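PDB 3O5Y: sensor protein from Bacillus halodurans, which probably acts as a two-component sensor histidine kinase that autophosphorylates on histidine using ATP, the part here being its GAF domain. Local coordinates for residues M13-K16 with L17-L20; H47-D50 with I51-I55; D81-Y84 with E85-Y88. All coordinates share one frame; numbering follows the deposited sequence.

Contact 1: M13-K16 with L17-L20; sequences MIDK and LKLL
M13 and L17 lie one helical turn apart and show how consecutive turns of helix 6-20, the first helix of this GAF domain, share one buried stripe. L17 N donates to M13 O at 3.1 Å in the ordinary i to i-4 manner. Beside this backbone link the two side chains run alongside each other and point the same way, with the selenium SE of M13, modelled as selenomethionine, 4.2 Å from L17 CD1. M13 reaches this place through a chain bent at its second and third torsions, its CG anti to the backbone N (chi1 -152°). The stripe faces helix 124-142: M13 touches L133 and L137, and L17 touches L130.

K18 comes next. Its N donates to I14 O at 3.0 Å in a nearly straight bond (N-H...O 169°). The aliphatic part of K18 folds back over the same carbonyl and then runs beside D15, and both K18 and I14 also touch Y42 of strand 35-42. At the exposed end, D15 OD1 and K18 NZ stay 4.1 Å apart, too far for a salt bridge, so any attraction between their charges is probably modest.

At L19 the backbone bond spans a shorter interval. L19 N donates to K16 O, three residues back, at 3.0 Å, and it approaches from above the carbonyl plane. D15 O, four residues before L19, is approached by the methyl L19 CD1 at 3.6 Å.

L20 completes the segment, its N donating to L17 O. Its side chain extends to F129 of helix 124-142, and on the way L20 CG passes 3.5 Å from K16 O.

Contact 2: H47-D50 with I51-I55; sequences HSLD and IGSTI
A type II beta turn from D50 to S53 brings the loop that follows strand 35-42 round into the short edge strand 54-55, and one carbonyl oxygen accepts both the bond that closes it and a second from a side chain. S53 N donates to D50 O at 3.1 Å from above the carbonyl plane, the bond that closes the turn. S53 OG donates to the same oxygen at 2.8 Å, tilted only modestly from that plane. The hydroxyl can join in because the S53 side chain sets OG beside its own backbone N and anti to the carbonyl carbon (chi1 -62°), which directs both donors of one residue at D50 O. The carbonyl is thus gripped twice, and the same rotation brings S53 OG to 3.6 Å from L49 CB.

The third position of the turn is G52, whose positive phi (95°) would press any beta carbon against the carbonyl oxygen of I51. Within the GAF fold, the turn lies against strand 35-42: G52 and S53 both form backbone hydrogen bonds with L38, and I55 continues the pairing at L36, so the chain leaves the turn already held to the antiparallel sheet.

Apolar contacts flank the turn. L49, just before it, and I55, after it, cross at about a right angle and meet methyl to methyl, L49 CD1 lying 3.8 Å from I55 CD1; I55, which is buried, also touches L29 of strand 25-32, while its backbone oxygen accepts a hydrogen bond from W63 NE1. Nearer the start of the loop, the H47 ring and the I51 side chain also cross at about a right angle, with I51 CD1 approaching the imidazole obliquely, 3.8 Å from H47 ND1. Both residues touch V41 of strand 35-42.

Contact 3: D81-Y84 with E85-Y88; sequences DNFY and EKQY
The chain turns into helix 86-90 with K86 N donating to F83 O at 3.1 Å, a three-residue step in which the donor stands well above the carbonyl plane. A water continues the turn: it donates to F83 O and to N82 OD1 and accepts from Q87 N, standing in for a direct bond between Q87 N and the carbonyl four residues earlier.

K86 lies across the F83 ring. Its CB sits 3.6 Å from the ring centroid and 12° off the normal, a CH-pi contact over one face. Beyond it the lysine is extended, with CG anti to the backbone N (chi1 -178°), and runs back along the loop until NZ donates to D81 O at 2.8 Å, with a weak further bond to L76 O. A second water accepts from this ammonium beside the D81 carboxylate. A serine in place of F83 would probably leave the K86 methylenes without the face they rest on, and the lysine freer to swing away from D81 O.

In the GAF fold this turn joins the loop after strand 72-75 to a short helix, and E85 ties it to the N-terminal end of helix 61-68 and to S60 just before it. E85 OE2 is bonded to S60 OG and Y62 N, and E85 OE1 to L61 N, a set of donors that would be expected to favour the charged carboxylate. E85 OE1 also lies at the F83 ring edge, near its plane, 3.5 Å from F83 CD1.

One turn on, the Y88 side chain crosses that of Y84. Y88 CE1 lies over one face of the Y84 ring, 3.9 Å from Y84 CZ, with the two ring planes inclined at 56°. A third water bridges the phenol oxygens, 2.7 Å from Y84 OH and 3.0 Å from Y88 OH.

Overall arrangement
From the N terminus the three contacts follow one another in series, none nested in or crossing another. Contact 1 spans turns of helix 6-20, joining it to helix 124-142 and to Y42 of strand 35-42. Contact 2 closes the loop leaving that strand and starts edge strand 54-55; contact 3 closes the loop between strand 72-75 and helix 86-90. Contacts 1 and 3 lie on opposite sides of the chain's centre, about 26 Å apart between centres. Contacts 2 and 3, by contrast, touch: L49 packs on Y84 and Y88, and I55 CG2 lies 3.6 Å from E85 OE2. The side chains of L49 and Y88 each lie about 4 Å from a bound acetate, probably from the crystallisation liquor.

Contact 1: M13-K16 with L17-L20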
loop_
_atom_site.group_PDB
_atom_site.type_symbol
_atom_site.label_atom_id
_atom_site.label_comp_id
_atom_site.label_asym_id
_atom_site.label_seq_id
_atom_site.Cartn_x
_atom_site.Cartn_y
_atom_site.Cartn_z
HETATM N N MSE A 13 0.820 -12.967 -1.472
HETATM C CA MSE A 13 -0.337 -12.116 -1.469
HETATM C C MSE A 13 -0.472 -11.436 -2.829
HETATM O O MSE A 13 -1.570 -11.337 -3.402
HETATM C CB MSE A 13 -0.160 -11.067 -0.407
HETATM C CG MSE A 13 -1.452 -10.588 0.148
HETATM SE SE MSE A 13 -1.603 -8.667 -0.073
HETATM C CE MSE A 13 0.204 -8.047 0.386
ATOM N N ILE A 14 0.659 -10.977 -3.340
ATOM C CA ILE A 14 0.694 -10.350 -4.642
ATOM C C ILE A 14 0.261 -11.332 -5.734
ATOM O O ILE A 14 -0.503 -10.950 -6.635
ATOM C CB ILE A 14 2.070 -9.696 -4.908
ATOM C CG1 ILE A 14 2.188 -8.438 -4.035
ATOM C CG2 ILE A 14 2.209 -9.316 -6.366
ATOM C CD1 ILE A 14 3.588 -7.884 -3.895
ATOM N N ASP A 15 0.701 -12.591 -5.625
ATOM C CA ASP A 15 0.305 -13.624 -6.580
ATOM C C ASP A 15 -1.201 -13.857 -6.612
ATOM O O ASP A 15 -1.750 -14.195 -7.649
ATOM C CB ASP A 15 1.002 -14.966 -6.307
ATOM C CG ASP A 15 2.504 -14.929 -6.556
ATOM O OD1 ASP A 15 2.960 -14.180 -7.443
ATOM O OD2 ASP A 15 3.236 -15.671 -5.846
ATOM N N LYS A 16 -1.872 -13.711 -5.479
ATOM C CA LYS A 16 -3.310 -13.909 -5.469
ATOM C C LYS A 16 -4.001 -12.704 -6.094
ATOM O O LYS A 16 -4.966 -12.859 -6.862
ATOM C CB LYS A 16 -3.831 -14.131 -4.060
ATOM C CG LYS A 16 -3.348 -15.399 -3.384
ATOM C CD LYS A 16 -3.224 -15.082 -1.896
ATOM C CE LYS A 16 -3.260 -16.282 -0.983
ATOM N NZ LYS A 16 -3.622 -15.847 0.414
ATOM N N LEU A 17 -3.496 -11.512 -5.784
ATOM C CA LEU A 17 -4.102 -10.277 -6.271
ATOM C C LEU A 17 -4.076 -10.189 -7.786
ATOM O O LEU A 17 -5.056 -9.785 -8.402
ATOM C CB LEU A 17 -3.471 -9.033 -5.635
ATOM C CG LEU A 17 -3.792 -8.825 -4.150
ATOM C CD1 LEU A 17 -3.248 -7.495 -3.699
ATOM C CD2 LEU A 17 -5.293 -8.903 -3.883
ATOM N N LYS A 18 -2.963 -10.597 -8.380
ATOM C CA LYS A 18 -2.864 -10.700 -9.826
ATOM C C LYS A 18 -4.078 -11.383 -10.488
ATOM O O LYS A 18 -4.469 -11.023 -11.598
ATOM C CB LYS A 18 -1.582 -11.437 -10.195
ATOM C CG LYS A 18 -0.331 -10.603 -10.034
ATOM C CD LYS A 18 0.918 -11.473 -9.873
ATOM C CE LYS A 18 1.678 -11.642 -11.195
ATOM N NZ LYS A 18 3.124 -11.999 -10.960
ATOM N N LEU A 19 -4.680 -12.342 -9.794
ATOM C CA LEU A 19 -5.717 -13.187 -10.375
ATOM C C LEU A 19 -7.112 -12.760 -10.007
ATOM O O LEU A 19 -8.087 -13.248 -10.589
ATOM C CB LEU A 19 -5.514 -14.641 -9.922
ATOM C CG LEU A 19 -4.171 -15.262 -10.345
ATOM C CD1 LEU A 19 -3.835 -16.495 -9.551
ATOM C CD2 LEU A 19 -4.117 -15.543 -11.847
ATOM N N LEU A 20 -7.217 -11.852 -9.044
ATOM C CA LEU A 20 -8.497 -11.545 -8.415
ATOM C C LEU A 20 -8.933 -10.088 -8.540
ATOM O O LEU A 20 -10.138 -9.781 -8.511
ATOM C CB LEU A 20 -8.428 -11.934 -6.942
ATOM C CG LEU A 20 -8.383 -13.453 -6.732
ATOM C CD1 LEU A 20 -8.063 -13.790 -5.283
ATOM C CD2 LEU A 20 -9.697 -14.079 -7.161
#

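Contact 2: H47-D50 with I51-I55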
loop_
_atom_site.group_PDB
_atom_site.type_symbol
_atom_site.label_atom_id
_atom_site.label_comp_id
_atom_site.label_asym_id
_atom_site.label_seq_id
_atom_site.Cartn_x
_atom_site.Cartn_y
_atom_site.Cartn_z
ATOM N N HIS A 47 9.832 1.265 -8.764
ATOM C CA HIS A 47 9.815 2.219 -7.668
ATOM C C HIS A 47 10.749 3.368 -8.024
ATOM O O HIS A 47 11.742 3.171 -8.724
ATOM C CB HIS A 47 10.239 1.563 -6.352
ATOM C CG HIS A 47 11.502 0.759 -6.447
ATOM N ND1 HIS A 47 11.519 -0.614 -6.318
ATOM C CD2 HIS A 47 12.790 1.132 -6.655
ATOM C CE1 HIS A 47 12.761 -1.052 -6.440
ATOM N NE2 HIS A 47 13.553 -0.012 -6.646
ATOM N N SER A 48 10.416 4.571 -7.573
ATOM C CA SER A 48 11.352 5.684 -7.665
ATOM C C SER A 48 12.192 5.763 -6.400
ATOM O O SER A 48 13.365 6.137 -6.456
ATOM C CB SER A 48 10.625 7.006 -7.914
ATOM O OG SER A 48 11.549 8.007 -8.341
ATOM N N LEU A 49 11.579 5.415 -5.268
ATOM C CA LEU A 49 12.265 5.339 -3.980
ATOM C C LEU A 49 12.937 3.990 -3.829
ATOM O O LEU A 49 12.362 2.965 -4.169
ATOM C CB LEU A 49 11.285 5.543 -2.813
ATOM C CG LEU A 49 10.533 6.869 -2.661
ATOM C CD1 LEU A 49 9.466 6.754 -1.608
ATOM C CD2 LEU A 49 11.483 8.004 -2.310
ATOM N N ASP A 50 14.158 3.992 -3.322
ATOM C CA ASP A 50 14.859 2.760 -3.026
ATOM C C ASP A 50 14.045 1.929 -2.041
ATOM O O ASP A 50 13.328 2.487 -1.205
ATOM C CB ASP A 50 16.211 3.076 -2.387
ATOM C CG ASP A 50 17.241 3.588 -3.384
ATOM O OD1 ASP A 50 16.894 3.891 -4.551
ATOM O OD2 ASP A 50 18.422 3.680 -2.981
ATOM N N ILE A 51 14.152 0.601 -2.140
ATOM C CA ILE A 51 13.650 -0.283 -1.093
ATOM C C ILE A 51 14.378 0.158 0.164
ATOM O O ILE A 51 15.567 0.477 0.116
ATOM C CB ILE A 51 13.966 -1.764 -1.393
ATOM C CG1 ILE A 51 13.279 -2.221 -2.692
ATOM C CG2 ILE A 51 13.634 -2.678 -0.189
ATOM C CD1 ILE A 51 11.795 -1.921 -2.771
ATOM N N GLY A 52 13.652 0.232 1.274
ATOM C CA GLY A 52 14.235 0.679 2.526
ATOM C C GLY A 52 14.051 2.162 2.816
ATOM O O GLY A 52 14.362 2.606 3.915
ATOM N N SER A 53 13.554 2.939 1.852
ATOM C CA SER A 53 13.308 4.371 2.099
ATOM C C SER A 53 12.338 4.600 3.259
ATOM O O SER A 53 11.372 3.851 3.450
ATOM C CB SER A 53 12.767 5.072 0.851
ATOM O OG SER A 53 13.695 5.029 -0.212
ATOM N N THR A 54 12.597 5.653 4.025
ATOM C CA THR A 54 11.700 6.062 5.100
ATOM C C THR A 54 10.692 7.066 4.562
ATOM O O THR A 54 11.045 7.979 3.826
ATOM C CB THR A 54 12.492 6.639 6.281
ATOM O OG1 THR A 54 13.282 5.593 6.853
ATOM C CG2 THR A 54 11.562 7.210 7.362
ATOM N N ILE A 55 9.427 6.852 4.897
ATOM C CA ILE A 55 8.362 7.779 4.553
ATOM C C ILE A 55 8.150 8.711 5.749
ATOM O O ILE A 55 7.803 8.249 6.841
ATOM C CB ILE A 55 7.057 7.027 4.223
ATOM C CG1 ILE A 55 7.318 5.908 3.201
ATOM C CG2 ILE A 55 5.942 8.005 3.811
ATOM C CD1 ILE A 55 7.858 6.353 1.814
#

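Contact 3: D81-Y84 with E85-Y88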
loop_
_atom_site.group_PDB
_atom_site.type_symbol
_atom_site.label_atom_id
_atom_site.label_comp_id
_atom_site.label_asym_id
_atom_site.label_seq_id
_atom_site.Cartn_x
_atom_site.Cartn_y
_atom_site.Cartn_z
ATOM N N ASP A 81 -3.923 18.923 -5.326
ATOM C CA ASP A 81 -3.738 18.002 -4.206
ATOM C C ASP A 81 -2.338 17.388 -4.299
ATOM O O ASP A 81 -2.072 16.559 -5.168
ATOM C CB ASP A 81 -4.838 16.920 -4.222
ATOM C CG ASP A 81 -4.684 15.864 -3.111
ATOM O OD1 ASP A 81 -4.247 16.187 -1.981
ATOM O OD2 ASP A 81 -5.034 14.692 -3.376
ATOM N N ASN A 82 -1.440 17.836 -3.424
ATOM C CA ASN A 82 -0.110 17.257 -3.315
ATOM C C ASN A 82 0.050 16.517 -1.984
ATOM O O ASN A 82 -0.624 16.821 -0.990
ATOM C CB ASN A 82 0.988 18.328 -3.490
ATOM C CG ASN A 82 2.403 17.714 -3.686
ATOM O OD1 ASN A 82 2.584 16.768 -4.478
ATOM N ND2 ASN A 82 3.402 18.256 -2.960
ATOM N N PHE A 83 0.919 15.516 -1.999
ATOM C CA PHE A 83 1.293 14.775 -0.807
ATOM C C PHE A 83 2.665 14.183 -1.061
ATOM O O PHE A 83 3.126 14.141 -2.207
ATOM C CB PHE A 83 0.244 13.703 -0.430
ATOM C CG PHE A 83 -0.243 12.866 -1.595
ATOM C CD1 PHE A 83 0.351 11.638 -1.886
ATOM C CD2 PHE A 83 -1.318 13.301 -2.386
ATOM C CE1 PHE A 83 -0.117 10.863 -2.950
ATOM C CE2 PHE A 83 -1.789 12.542 -3.453
ATOM C CZ PHE A 83 -1.183 11.325 -3.743
ATOM N N TYR A 84 3.336 13.752 -0.002
ATOM C CA TYR A 84 4.724 13.355 -0.125
ATOM C C TYR A 84 4.907 12.263 -1.165
ATOM O O TYR A 84 5.861 12.303 -1.937
ATOM C CB TYR A 84 5.304 12.914 1.218
ATOM C CG TYR A 84 6.676 12.333 1.075
ATOM C CD1 TYR A 84 6.871 10.953 0.997
ATOM C CD2 TYR A 84 7.780 13.163 0.964
ATOM C CE1 TYR A 84 8.156 10.418 0.830
ATOM C CE2 TYR A 84 9.049 12.652 0.807
ATOM C CZ TYR A 84 9.239 11.282 0.742
ATOM O OH TYR A 84 10.517 10.798 0.581
ATOM N N GLU A 85 4.001 11.295 -1.200
ATOM C CA GLU A 85 4.190 10.136 -2.077
ATOM C C GLU A 85 3.882 10.418 -3.549
ATOM O O GLU A 85 4.278 9.648 -4.429
ATOM C CB GLU A 85 3.346 8.957 -1.588
ATOM C CG GLU A 85 3.676 8.492 -0.182
ATOM C CD GLU A 85 2.950 9.252 0.916
ATOM O OE1 GLU A 85 2.414 10.362 0.672
ATOM O OE2 GLU A 85 2.929 8.742 2.055
ATOM N N LYS A 86 3.182 11.519 -3.809
ATOM C CA LYS A 86 2.585 11.766 -5.114
ATOM C C LYS A 86 3.568 11.722 -6.282
ATOM O O LYS A 86 3.385 10.935 -7.208
ATOM C CB LYS A 86 1.798 13.073 -5.116
ATOM C CG LYS A 86 1.110 13.363 -6.432
ATOM C CD LYS A 86 -0.037 14.344 -6.268
ATOM C CE LYS A 86 -0.435 14.896 -7.631
ATOM N NZ LYS A 86 -1.880 15.280 -7.694
ATOM N N GLN A 87 4.616 12.542 -6.239
ATOM C CA GLN A 87 5.570 12.593 -7.350
ATOM C C GLN A 87 6.193 11.222 -7.608
ATOM O O GLN A 87 6.616 10.940 -8.719
ATOM C CB GLN A 87 6.670 13.630 -7.096
ATOM C CG GLN A 87 7.535 13.278 -5.886
ATOM C CD GLN A 87 8.784 14.123 -5.762
ATOM O OE1 GLN A 87 9.013 14.751 -4.721
ATOM N NE2 GLN A 87 9.605 14.137 -6.814
ATOM N N TYR A 88 6.261 10.381 -6.579
ATOM C CA TYR A 88 6.947 9.092 -6.677
ATOM C C TYR A 88 6.013 8.047 -7.251
ATOM O O TYR A 88 6.457 7.038 -7.783
ATOM C CB TYR A 88 7.530 8.663 -5.318
ATOM C CG TYR A 88 8.575 9.628 -4.788
ATOM C CD1 TYR A 88 8.377 10.306 -3.592
ATOM C CD2 TYR A 88 9.747 9.885 -5.504
ATOM C CE1 TYR A 88 9.308 11.200 -3.113
ATOM C CE2 TYR A 88 10.694 10.792 -5.035
ATOM C CZ TYR A 88 10.463 11.448 -3.838
ATOM O OH TYR A 88 11.389 12.350 -3.357
HETATM O O HOH W 1 -3.960 14.185 -6.087
HETATM O O HOH W 2 4.726 14.690 -4.295
HETATM O O HOH W 3 11.950 12.810 -0.444
#